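Baccell_00856 (Bacteroides cellulosilyticus DSM 14838, PDB 5MVH) is a beta-propeller glycoside hydrolase that probably acts as a rhamnosidase, releasing rhamnose from glycans. Local coordinates at residues A[170-175]-A[232-237]. Sequence-based numbering, arbitrary orientation.
Sequences MNHYSV and YDNGVT
Gly235 O is gripped by two N-H donors, Trp238 NE1 of its own loop and Gln184 NE2 of the neighbouring blade of the beta-propeller. Gly235 also lies against Met170 of that blade. The sequence SYDNGVTW matches the Asp-box of BNR repeats. It opens the long loop between strands 223-231 and 256-259, while Met170 and His172 sit on strand 167-174, so the contact links two consecutive blades.

Asp233 is the aspartate of the box and ties the turn together. Its OD1 accepts Thr237 N at 2.9 Å through the syn lone pair, in a nearly straight bond (174°). Val236 N adds a weak, bent bond to Asp233 OD1 at 3.1 Å. The hydroxyl Thr237 OG1 donates to Asp233 OD2 at 2.6 Å, coming from above the carboxylate plane. With both oxygens bonded, the rotation of the carboxylate is restricted. Ser231 OG bonds to both Gly235 N and Thr237 O, which braces the same turn.

Between residues 170-175 and 232-237 themselves the touch is light, burying 133 Å² in all. Met170 is extended through chi1 and chi2, which carries Met170 SD to 4.2 Å from Gly235 CA, a van der Waals contact; the bend at the last torsion turns only CE. Two residues along the strand, His172 swings CG opposite its backbone N (chi1 169°), and the imidazole extends to Asn234. There the amide nitrogen approaches the edge of the ring, close to the ring plane. The amide is turned 49° from the imidazole. Asn234 CB packs 4.0 Å from His172 ND1, and Asn234 ND2 comes within 3.6 Å of His172 CE1.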
loop_
_atom_site.group_PDB
_atom_site.type_symbol
_atom_site.label_atom_id
_atom_site.label_comp_id
_atom_site.label_asym_id
_atom_site.label_seq_id
_atom_site.Cartn_x
_atom_site.Cartn_y
_atom_site.Cartn_z
ATOM N N MET A 170 2.990 15.575 -1.743
ATOM C CA MET A 170 2.903 15.162 -0.349
ATOM C C MET A 170 2.382 16.312 0.530
ATOM O O MET A 170 2.956 17.425 0.540
ATOM C CB MET A 170 4.288 14.737 0.139
ATOM C CG MET A 170 4.327 14.162 1.548
ATOM S SD MET A 170 6.002 13.728 2.080
ATOM C CE MET A 170 6.320 12.236 1.132
ATOM N N ASN A 171 1.299 16.047 1.244
ATOM C CA ASN A 171 0.672 17.012 2.152
ATOM C C ASN A 171 0.704 16.493 3.599
ATOM O O ASN A 171 0.780 15.272 3.848
ATOM C CB ASN A 171 -0.788 17.245 1.759
ATOM C CG ASN A 171 -0.948 17.870 0.414
ATOM O OD1 ASN A 171 -0.093 18.612 -0.060
ATOM N ND2 ASN A 171 -2.094 17.594 -0.221
ATOM N N HIS A 172 0.594 17.440 4.536
ATOM C CA HIS A 172 0.577 17.186 5.979
ATOM C C HIS A 172 -0.714 17.762 6.526
ATOM O O HIS A 172 -0.984 18.949 6.285
ATOM C CB HIS A 172 1.735 17.926 6.665
ATOM C CG HIS A 172 1.649 17.953 8.166
ATOM N ND1 HIS A 172 2.538 17.279 8.966
ATOM C CD2 HIS A 172 0.834 18.635 9.011
ATOM C CE1 HIS A 172 2.242 17.491 10.239
ATOM N NE2 HIS A 172 1.219 18.318 10.293
ATOM N N TYR A 173 -1.485 16.957 7.251
ATOM C CA TYR A 173 -2.661 17.444 7.975
ATOM C C TYR A 173 -2.332 17.718 9.417
ATOM O O TYR A 173 -1.907 16.808 10.142
ATOM C CB TYR A 173 -3.769 16.423 7.935
ATOM C CG TYR A 173 -5.062 16.850 8.557
ATOM C CD1 TYR A 173 -5.856 17.838 7.953
ATOM C CD2 TYR A 173 -5.541 16.238 9.702
ATOM C CE1 TYR A 173 -7.071 18.209 8.502
ATOM C CE2 TYR A 173 -6.766 16.603 10.249
ATOM C CZ TYR A 173 -7.523 17.582 9.642
ATOM O OH TYR A 173 -8.737 17.958 10.174
ATOM N N SER A 174 -2.543 18.959 9.850
ATOM C CA SER A 174 -2.471 19.256 11.264
ATOM C C SER A 174 -3.849 19.033 11.874
ATOM O O SER A 174 -4.791 19.769 11.562
ATOM C CB SER A 174 -2.003 20.697 11.514
ATOM O OG SER A 174 -2.368 21.071 12.830
ATOM N N VAL A 175 -3.961 18.034 12.748
ATOM C CA VAL A 175 -5.211 17.732 13.436
ATOM C C VAL A 175 -5.677 18.853 14.391
ATOM O O VAL A 175 -6.873 19.110 14.521
ATOM C CB VAL A 175 -5.157 16.363 14.159
ATOM C CG1 VAL A 175 -4.192 16.367 15.350
ATOM C CG2 VAL A 175 -6.559 15.912 14.577
ATOM N N TYR A 232 12.491 12.019 8.964
ATOM C CA TYR A 232 12.118 11.969 10.375
ATOM C C TYR A 232 11.214 13.112 10.854
ATOM O O TYR A 232 10.594 13.001 11.951
ATOM C CB TYR A 232 13.384 11.989 11.204
ATOM C CG TYR A 232 14.387 10.918 10.879
ATOM C CD1 TYR A 232 14.297 9.664 11.458
ATOM C CD2 TYR A 232 15.449 11.171 10.047
ATOM C CE1 TYR A 232 15.245 8.681 11.218
ATOM C CE2 TYR A 232 16.402 10.196 9.780
ATOM C CZ TYR A 232 16.310 8.969 10.391
ATOM O OH TYR A 232 17.262 8.030 10.153
ATOM N N ASP A 233 11.132 14.166 10.040
ATOM C CA ASP A 233 10.478 15.438 10.392
ATOM C C ASP A 233 9.259 15.754 9.506
ATOM O O ASP A 233 9.029 16.925 9.099
ATOM C CB ASP A 233 11.516 16.589 10.364
ATOM C CG ASP A 233 12.110 16.855 8.980
ATOM O OD1 ASP A 233 11.736 16.206 7.963
ATOM O OD2 ASP A 233 12.967 17.777 8.877
ATOM N N ASN A 234 8.468 14.717 9.235
ATOM C CA ASN A 234 7.204 14.845 8.517
ATOM C C ASN A 234 7.361 15.321 7.074
ATOM O O ASN A 234 6.498 16.035 6.551
ATOM C CB ASN A 234 6.229 15.720 9.303
ATOM C CG ASN A 234 5.759 15.065 10.577
ATOM O OD1 ASN A 234 5.832 13.850 10.732
ATOM N ND2 ASN A 234 5.210 15.869 11.472
ATOM N N GLY A 235 8.465 14.901 6.442
ATOM C CA GLY A 235 8.685 15.085 5.008
ATOM C C GLY A 235 9.479 16.312 4.601
ATOM O O GLY A 235 9.586 16.589 3.401
ATOM N N VAL A 236 10.037 17.067 5.569
ATOM C CA VAL A 236 10.728 18.324 5.228
ATOM C C VAL A 236 12.163 18.052 4.743
ATOM O O VAL A 236 12.581 18.520 3.666
ATOM C CB VAL A 236 10.754 19.342 6.396
ATOM C CG1 VAL A 236 11.487 20.617 5.992
ATOM C CG2 VAL A 236 9.346 19.700 6.873
ATOM N N THR A 237 12.902 17.282 5.533
ATOM C CA THR A 237 14.242 16.875 5.194
ATOM C C THR A 237 14.317 15.348 5.003
ATOM O O THR A 237 13.581 14.574 5.631
ATOM C CB THR A 237 15.256 17.376 6.248
ATOM O OG1 THR A 237 14.982 16.816 7.537
ATOM C CG2 THR A 237 15.208 18.892 6.368
#